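Local coordinates for pectinesterase (Sitophilus oryzae, PDB 4PMH), which catalyses the hydrolysis of methyl esters in pectin, releasing methanol, and probably helps the rice weevil digest plant cell walls, at residues Ile69-Gly74 against Leu89-Gly94; Ser272-Asp277 against Ser317-Ile322; Lys284-Gly289 against Gly321-Ser326. All coordinates share one frame; numbering follows the deposited sequence.

Contact 1 of 3, residues Ile69-Gly74 against Leu89-Gly94; sequences IKINAG and LTIYGG
Lys-70 and Tyr-92 are paired on neighbouring parallel strands, and the lysine's aliphatic chain passes slantwise over one face of the tyrosine ring. CB of Lys-70 sits 4.1 Å from the centroid of the Tyr-92 ring, 28° off the ring normal, a CH-pi contact. Lys-70 CG comes next, 3.7 Å from Tyr-92 CE2. Lys-70 CD then reaches the phenol end, 3.5 Å from Tyr-92 OH. CG is anti to the backbone N (chi1 -179°), which carries the chain along the ring, and a bend at chi3 then leads NZ away from the other strand. The Tyr-92 hydroxyl is hydrogen-bonded to the backbone O of Lys-39, and Ala-40 touches both side chains.

Four backbone bonds join the strands in parallel register. Ile-69 N donates to Thr-90 O and Ile-69 O accepts from Tyr-92 N, so Ile-69 brackets Ile-91, bonding to the residues before and after it. Ile-71 N bonds to Tyr-92 O. The last bond, Gly-94 N to Ile-71 O at 2.7 Å, is the most bent, and its donor stands above the carbonyl plane.

The other face of the sheet is aliphatic. Ile-71 CD1 packs 3.6 Å from Ile-91 CG2, while Ile-69 CD1 lies 4.1 Å from Ile-91 CG1. Helix 51-61 covers this face through Ala-54 and Ala-58 on Ile-69 and Ile-51 on Ile-71.

The strands are consecutive in the long parallel sheet of the right-handed beta-helix, the fold of pectin methylesterases. The two faces differ in chemistry. The isoleucine side chains make only apolar contacts with one another across the strands, whereas the lysine covers a ring with methylenes while its ammonium end leads away from the partner strand.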
loop_
_atom_site.group_PDB
_atom_site.type_symbol
_atom_site.label_atom_id
_atom_site.label_comp_id
_atom_site.label_asym_id
_atom_site.label_seq_id
_atom_site.Cartn_x
_atom_site.Cartn_y
_atom_site.Cartn_z
ATOM N N ILE A 69 -6.288 -8.371 -19.168
ATOM C CA ILE A 69 -5.219 -9.331 -19.153
ATOM C C ILE A 69 -5.553 -10.364 -18.099
ATOM O O ILE A 69 -5.540 -10.055 -16.903
ATOM C CB ILE A 69 -3.867 -8.686 -18.801
ATOM C CG1 ILE A 69 -3.443 -7.766 -19.939
ATOM C CG2 ILE A 69 -2.812 -9.764 -18.548
ATOM C CD1 ILE A 69 -2.458 -6.694 -19.568
ATOM N N LYS A 70 -5.840 -11.588 -18.547
ATOM C CA LYS A 70 -6.108 -12.695 -17.654
ATOM C C LYS A 70 -4.843 -13.491 -17.382
ATOM O O LYS A 70 -4.145 -13.886 -18.316
ATOM C CB LYS A 70 -7.146 -13.606 -18.265
ATOM C CG LYS A 70 -7.488 -14.771 -17.373
ATOM C CD LYS A 70 -8.727 -15.495 -17.882
ATOM C CE LYS A 70 -8.429 -16.313 -19.114
ATOM N NZ LYS A 70 -9.526 -17.300 -19.356
ATOM N N ILE A 71 -4.553 -13.731 -16.107
ATOM C CA ILE A 71 -3.416 -14.572 -15.734
ATOM C C ILE A 71 -3.917 -15.921 -15.243
ATOM O O ILE A 71 -4.485 -16.034 -14.147
ATOM C CB ILE A 71 -2.553 -13.927 -14.620
ATOM C CG1 ILE A 71 -2.160 -12.486 -15.007
ATOM C CG2 ILE A 71 -1.333 -14.806 -14.322
ATOM C CD1 ILE A 71 -1.282 -11.747 -14.004
ATOM N N ASN A 72 -3.680 -16.962 -16.029
ATOM C CA ASN A 72 -4.092 -18.289 -15.619
ATOM C C ASN A 72 -3.512 -18.632 -14.261
ATOM O O ASN A 72 -2.385 -18.235 -13.936
ATOM C CB ASN A 72 -3.665 -19.337 -16.643
ATOM C CG ASN A 72 -4.601 -19.412 -17.831
ATOM O OD1 ASN A 72 -5.651 -18.776 -17.857
ATOM N ND2 ASN A 72 -4.232 -20.213 -18.814
ATOM N N ALA A 73 -4.297 -19.389 -13.494
ATOM C CA ALA A 73 -3.913 -19.844 -12.178
ATOM C C ALA A 73 -2.525 -20.466 -12.210
ATOM O O ALA A 73 -2.186 -21.188 -13.145
ATOM C CB ALA A 73 -4.928 -20.858 -11.672
ATOM N N GLY A 74 -1.701 -20.169 -11.214
ATOM C CA GLY A 74 -0.324 -20.658 -11.210
ATOM C C GLY A 74 0.573 -19.821 -10.319
ATOM O O GLY A 74 0.126 -18.858 -9.704
ATOM N N LEU A 89 -5.895 -0.612 -18.190
ATOM C CA LEU A 89 -5.617 -2.027 -18.060
ATOM C C LEU A 89 -6.265 -2.647 -16.821
ATOM O O LEU A 89 -6.230 -2.074 -15.727
ATOM C CB LEU A 89 -4.108 -2.226 -17.976
ATOM C CG LEU A 89 -3.216 -1.661 -19.086
ATOM C CD1 LEU A 89 -1.746 -1.918 -18.727
ATOM C CD2 LEU A 89 -3.508 -2.290 -20.421
ATOM N N THR A 90 -6.868 -3.822 -17.011
ATOM C CA THR A 90 -7.338 -4.663 -15.925
ATOM C C THR A 90 -6.525 -5.955 -15.983
ATOM O O THR A 90 -6.499 -6.625 -17.013
ATOM C CB THR A 90 -8.836 -4.968 -16.100
ATOM O OG1 THR A 90 -9.557 -3.739 -16.021
ATOM C CG2 THR A 90 -9.340 -5.920 -15.043
ATOM N N ILE A 91 -5.828 -6.271 -14.902
ATOM C CA ILE A 91 -5.032 -7.483 -14.810
ATOM C C ILE A 91 -5.654 -8.344 -13.733
ATOM O O ILE A 91 -5.667 -7.954 -12.563
ATOM C CB ILE A 91 -3.552 -7.160 -14.461
ATOM C CG1 ILE A 91 -2.925 -6.275 -15.547
ATOM C CG2 ILE A 91 -2.718 -8.440 -14.309
ATOM C CD1 ILE A 91 -2.932 -4.808 -15.216
ATOM N N TYR A 92 -6.172 -9.514 -14.117
ATOM C CA TYR A 92 -6.845 -10.378 -13.177
ATOM C C TYR A 92 -6.444 -11.828 -13.233
ATOM O O TYR A 92 -6.154 -12.352 -14.287
ATOM C CB TYR A 92 -8.354 -10.258 -13.329
ATOM C CG TYR A 92 -8.943 -10.865 -14.575
ATOM C CD1 TYR A 92 -9.047 -10.137 -15.741
ATOM C CD2 TYR A 92 -9.432 -12.139 -14.561
ATOM C CE1 TYR A 92 -9.623 -10.691 -16.885
ATOM C CE2 TYR A 92 -10.019 -12.700 -15.675
ATOM C CZ TYR A 92 -10.103 -11.966 -16.838
ATOM O OH TYR A 92 -10.661 -12.534 -17.960
ATOM N N GLY A 93 -6.467 -12.464 -12.073
ATOM C CA GLY A 93 -6.163 -13.879 -11.957
ATOM C C GLY A 93 -7.342 -14.705 -12.467
ATOM O O GLY A 93 -8.509 -14.357 -12.248
ATOM N N GLY A 94 -7.033 -15.797 -13.144
ATOM C CA GLY A 94 -8.063 -16.665 -13.730
ATOM C C GLY A 94 -8.624 -17.735 -12.800
ATOM O O GLY A 94 -9.461 -18.525 -13.225
#

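Contact 2 of 3, residues Ser272-Asp277 against Ser317-Ile322; sequences STITGD and STIDGI
A parallel strand pair at the end of one beta-helix sheet brings Ser-272 to Asp-277 against Ser-317 to Ile-322. Ser-272 N donates to Ser-317 OG at 3.0 Å. That hydroxyl also bonds to the backbone O of Lys-315. Thr-318 then takes both sides of the exchange: its N donates to Ser-272 O and its O accepts from Ile-274 N. Asp-320 N closes the series on Ile-274 O at 2.8 Å.

Within this chain, strand 318-319 is the outermost of its sheet, and strand 240-243 flanks 273-276 across from it. Thr-273 and Thr-318 lie side by side on one face. Ile-274 and Ile-319 point to the other, where both touch Leu-288.

Past the end of strand 318-319, Asp-320 bonds through its side chain. Thr-275 OG1, anti to its own N at chi1 -169°, donates to Asp-320 OD2 at 2.7 Å, and that oxygen accepts on its anti lone pair. With an alanine in place of Asp-320, the Thr-275 hydroxyl would probably lose this acceptor and become freer to turn. Gly-321 centres an inverse gamma turn that swings the chain back toward the first strand. Ile-322 CD1 thereby lies over the backbone of Thr-275, 3.4 Å from its C, and the same side chain packs on Trp-280 of helix 278-283.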
loop_
_atom_site.group_PDB
_atom_site.type_symbol
_atom_site.label_atom_id
_atom_site.label_comp_id
_atom_site.label_asym_id
_atom_site.label_seq_id
_atom_site.Cartn_x
_atom_site.Cartn_y
_atom_site.Cartn_z
ATOM N N SER A 272 -13.242 -2.286 7.714
ATOM C CA SER A 272 -12.142 -3.229 7.532
ATOM C C SER A 272 -11.814 -3.944 8.855
ATOM O O SER A 272 -12.455 -3.690 9.892
ATOM C CB SER A 272 -10.926 -2.477 6.962
ATOM O OG SER A 272 -11.135 -2.162 5.565
ATOM N N THR A 273 -10.849 -4.866 8.802
ATOM C CA THR A 273 -10.414 -5.604 9.950
ATOM C C THR A 273 -8.913 -5.462 10.081
ATOM O O THR A 273 -8.166 -5.605 9.098
ATOM C CB THR A 273 -10.768 -7.088 9.783
ATOM O OG1 THR A 273 -12.202 -7.229 9.717
ATOM C CG2 THR A 273 -10.230 -7.927 10.938
ATOM N N ILE A 274 -8.474 -5.160 11.290
ATOM C CA ILE A 274 -7.060 -5.116 11.608
ATOM C C ILE A 274 -6.744 -6.202 12.648
ATOM O O ILE A 274 -7.207 -6.163 13.788
ATOM C CB ILE A 274 -6.661 -3.731 12.146
ATOM C CG1 ILE A 274 -6.933 -2.661 11.082
ATOM C CG2 ILE A 274 -5.223 -3.765 12.593
ATOM C CD1 ILE A 274 -6.668 -1.243 11.527
ATOM N N THR A 275 -5.924 -7.162 12.253
ATOM C CA THR A 275 -5.715 -8.342 13.064
ATOM C C THR A 275 -4.296 -8.862 12.861
ATOM O O THR A 275 -3.440 -8.180 12.277
ATOM C CB THR A 275 -6.780 -9.403 12.701
ATOM O OG1 THR A 275 -6.751 -10.462 13.655
ATOM C CG2 THR A 275 -6.562 -9.960 11.306
ATOM N N GLY A 276 -4.037 -10.063 13.345
ATOM C CA GLY A 276 -2.712 -10.619 13.187
ATOM C C GLY A 276 -2.578 -11.925 13.915
ATOM O O GLY A 276 -3.563 -12.458 14.428
ATOM N N ASP A 277 -1.337 -12.413 13.956
ATOM C CA ASP A 277 -1.001 -13.648 14.640
ATOM C C ASP A 277 -1.237 -13.509 16.131
ATOM O O ASP A 277 -1.062 -12.430 16.700
ATOM C CB ASP A 277 0.471 -14.038 14.398
ATOM C CG ASP A 277 0.714 -14.650 13.022
ATOM O OD1 ASP A 277 -0.190 -15.328 12.453
ATOM O OD2 ASP A 277 1.844 -14.453 12.499
ATOM N N SER A 317 -14.281 0.198 11.742
ATOM C CA SER A 317 -13.523 -0.996 11.484
ATOM C C SER A 317 -13.383 -1.830 12.765
ATOM O O SER A 317 -13.580 -1.336 13.884
ATOM C CB SER A 317 -12.158 -0.631 10.923
ATOM O OG SER A 317 -12.287 -0.109 9.613
ATOM N N THR A 318 -13.051 -3.096 12.563
ATOM C CA THR A 318 -12.772 -4.016 13.638
ATOM C C THR A 318 -11.267 -4.024 13.923
ATOM O O THR A 318 -10.466 -4.280 13.036
ATOM C CB THR A 318 -13.237 -5.427 13.241
ATOM O OG1 THR A 318 -14.670 -5.429 13.073
ATOM C CG2 THR A 318 -12.843 -6.442 14.294
ATOM N N ILE A 319 -10.883 -3.731 15.150
ATOM C CA ILE A 319 -9.473 -3.747 15.531
ATOM C C ILE A 319 -9.311 -4.834 16.584
ATOM O O ILE A 319 -9.920 -4.750 17.656
ATOM C CB ILE A 319 -9.021 -2.392 16.079
ATOM C CG1 ILE A 319 -9.333 -1.277 15.058
ATOM C CG2 ILE A 319 -7.541 -2.415 16.411
ATOM C CD1 ILE A 319 -8.930 0.117 15.508
ATOM N N ASP A 320 -8.517 -5.864 16.300
ATOM C CA ASP A 320 -8.387 -6.950 17.275
ATOM C C ASP A 320 -7.400 -6.559 18.364
ATOM O O ASP A 320 -6.714 -5.554 18.257
ATOM C CB ASP A 320 -8.048 -8.285 16.610
ATOM C CG ASP A 320 -9.224 -8.867 15.828
ATOM O OD1 ASP A 320 -10.391 -8.555 16.113
ATOM O OD2 ASP A 320 -9.015 -9.630 14.885
ATOM N N GLY A 321 -7.378 -7.336 19.440
ATOM C CA GLY A 321 -6.579 -7.014 20.599
ATOM C C GLY A 321 -5.123 -7.344 20.407
ATOM O O GLY A 321 -4.525 -7.985 21.249
ATOM N N ILE A 322 -4.549 -6.882 19.308
ATOM C CA ILE A 322 -3.152 -7.115 19.002
ATOM C C ILE A 322 -2.348 -5.832 19.203
ATOM O O ILE A 322 -1.124 -5.844 19.137
ATOM C CB ILE A 322 -2.998 -7.596 17.554
ATOM C CG1 ILE A 322 -3.566 -6.564 16.572
ATOM C CG2 ILE A 322 -3.723 -8.929 17.378
ATOM C CD1 ILE A 322 -3.059 -6.720 15.162
#

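Contact 3 of 3, residues Lys284-Gly289 against Gly321-Ser326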
loop_
_atom_site.group_PDB
_atom_site.type_symbol
_atom_site.label_atom_id
_atom_site.label_comp_id
_atom_site.label_asym_id
_atom_site.label_seq_id
_atom_site.Cartn_x
_atom_site.Cartn_y
_atom_site.Cartn_z
ATOM N N LYS A 284 0.299 -7.466 22.739
ATOM C CA LYS A 284 -0.203 -6.089 22.578
ATOM C C LYS A 284 0.903 -5.121 22.142
ATOM O O LYS A 284 0.836 -3.929 22.436
ATOM C CB LYS A 284 -0.863 -5.587 23.869
ATOM C CG LYS A 284 -1.929 -6.513 24.435
ATOM C CD LYS A 284 -3.056 -6.721 23.443
ATOM C CE LYS A 284 -4.418 -6.895 24.109
ATOM N NZ LYS A 284 -4.693 -8.305 24.495
ATOM N N LYS A 285 1.897 -5.643 21.419
ATOM C CA LYS A 285 3.075 -4.886 21.015
ATOM C C LYS A 285 3.054 -4.529 19.527
ATOM O O LYS A 285 4.107 -4.361 18.921
ATOM C CB LYS A 285 4.351 -5.684 21.327
ATOM C CG LYS A 285 4.653 -5.848 22.817
ATOM C CD LYS A 285 6.134 -6.123 23.097
ATOM C CE LYS A 285 6.565 -7.564 22.830
ATOM N NZ LYS A 285 8.043 -7.756 22.934
ATOM N N ALA A 286 1.871 -4.453 18.922
ATOM C CA ALA A 286 1.766 -3.887 17.602
ATOM C C ALA A 286 1.193 -2.474 17.702
ATOM O O ALA A 286 0.363 -2.172 18.594
ATOM C CB ALA A 286 0.898 -4.746 16.721
ATOM N N TYR A 287 1.630 -1.611 16.794
ATOM C CA TYR A 287 1.037 -0.277 16.657
ATOM C C TYR A 287 0.247 -0.154 15.362
ATOM O O TYR A 287 0.585 -0.747 14.346
ATOM C CB TYR A 287 2.095 0.774 16.702
ATOM C CG TYR A 287 2.870 0.766 17.992
ATOM C CD1 TYR A 287 2.398 1.443 19.110
ATOM C CD2 TYR A 287 4.082 0.089 18.088
ATOM C CE1 TYR A 287 3.109 1.451 20.295
ATOM C CE2 TYR A 287 4.811 0.095 19.266
ATOM C CZ TYR A 287 4.316 0.772 20.362
ATOM O OH TYR A 287 5.038 0.771 21.513
ATOM N N LEU A 288 -0.825 0.620 15.417
ATOM C CA LEU A 288 -1.601 0.912 14.231
ATOM C C LEU A 288 -0.796 1.745 13.222
ATOM O O LEU A 288 -0.973 1.585 12.014
ATOM C CB LEU A 288 -2.877 1.660 14.613
ATOM C CG LEU A 288 -3.910 0.859 15.403
ATOM C CD1 LEU A 288 -5.101 1.752 15.753
ATOM C CD2 LEU A 288 -4.382 -0.392 14.657
ATOM N N GLY A 289 0.077 2.633 13.700
ATOM C CA GLY A 289 0.780 3.490 12.773
ATOM C C GLY A 289 1.903 4.332 13.337
ATOM O O GLY A 289 2.050 4.484 14.562
ATOM N N GLY A 321 -7.378 -7.336 19.440
ATOM C CA GLY A 321 -6.579 -7.014 20.599
ATOM C C GLY A 321 -5.123 -7.344 20.407
ATOM O O GLY A 321 -4.525 -7.985 21.249
ATOM N N ILE A 322 -4.549 -6.882 19.308
ATOM C CA ILE A 322 -3.152 -7.115 19.002
ATOM C C ILE A 322 -2.348 -5.832 19.203
ATOM O O ILE A 322 -1.124 -5.844 19.137
ATOM C CB ILE A 322 -2.998 -7.596 17.554
ATOM C CG1 ILE A 322 -3.566 -6.564 16.572
ATOM C CG2 ILE A 322 -3.723 -8.929 17.378
ATOM C CD1 ILE A 322 -3.059 -6.720 15.162
ATOM N N ILE A 323 -3.045 -4.725 19.459
ATOM C CA ILE A 323 -2.390 -3.425 19.559
ATOM C C ILE A 323 -2.311 -2.914 20.978
ATOM O O ILE A 323 -3.033 -3.362 21.886
ATOM C CB ILE A 323 -3.085 -2.344 18.701
ATOM C CG1 ILE A 323 -4.532 -2.110 19.175
ATOM C CG2 ILE A 323 -3.048 -2.738 17.231
ATOM C CD1 ILE A 323 -5.029 -0.703 18.936
ATOM N N ASN A 324 -1.424 -1.952 21.145
ATOM C CA ASN A 324 -1.347 -1.174 22.352
ATOM C C ASN A 324 -2.580 -0.270 22.470
ATOM O O ASN A 324 -2.669 0.763 21.830
ATOM C CB ASN A 324 -0.087 -0.335 22.327
ATOM C CG ASN A 324 0.196 0.295 23.655
ATOM O OD1 ASN A 324 -0.720 0.651 24.385
ATOM N ND2 ASN A 324 1.471 0.430 23.986
ATOM N N THR A 325 -3.503 -0.671 23.324
ATOM C CA THR A 325 -4.835 -0.085 23.380
ATOM C C THR A 325 -4.846 1.339 23.959
ATOM O O THR A 325 -5.767 2.120 23.675
ATOM C CB THR A 325 -5.784 -1.050 24.144
ATOM O OG1 THR A 325 -6.557 -1.793 23.195
ATOM C CG2 THR A 325 -6.729 -0.340 25.085
ATOM N N SER A 326 -3.837 1.667 24.764
ATOM C CA SER A 326 -3.682 3.031 25.302
ATOM C C SER A 326 -2.917 3.975 24.356
ATOM O O SER A 326 -3.148 5.190 24.384
ATOM C CB SER A 326 -2.959 3.011 26.657
ATOM O OG SER A 326 -3.279 1.854 27.397
HETATM O O HOH W 1 2.717 -1.727 23.038
#
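The backbones of Ala-286 and Ile-323 form a single bridge, with their CA atoms 4.6 Å apart, while the touching parts, 284-288 and 321-324, run 78° apart. Asn-324 N donates to Ala-286 O at 3.1 Å, and a weak bond runs from Ala-286 N to Ile-322 O.

Ile-323 and Leu-288 carry the apolar part. Their side chains cross at an angle, CG2 of Ile-323 lying 3.7 Å from Leu-288 CD2. CD1 of Ile-323 reaches Leu-288 CD1 at 4.0 Å. Its CG1 stands between the backbone N and the carbonyl carbon (chi1 62°), which turns this branch to the leucine.

Asn-324 lies alongside Tyr-287, with amide and ring planes 29° apart. A water donates to Lys-284 O and accepts a weak bond from Asn-324 ND2. The Lys-284 chain bends back along Gly-321, and its NZ is hydrogen-bonded to Ser-281 O.

The side chain of Tyr-287 lies about 6 Å from that of Arg-290, a probable substrate-binding residue. Lys-284 follows helix 278-283 directly. Strand 286-290 then runs between strands 252-257 and 329-330, and Pro-328 packs on both Leu-288 and Ile-323.

In the fold
Contact 1 comes first along the chain, its centre about 30 Å from that of contact 2 and about 36 Å from that of contact 3, which lies across the chain's centre. Contacts 2 and 3 follow, opening on 272-277 and 284-289 and ending on the same stretch, where they share Gly-321 and Ile-322. Their centres are about 9 Å apart, and Leu-288 CD2 packs 4.0 Å from Ile-274 CD1. Contacts 1 and 2 join neighbouring strands of successive coils, in two different sheets of the beta-helix. In contact 3 a strand of a third sheet, 286-290, meets the loop between strands 318-319 and 329-330, nearest the probable active site.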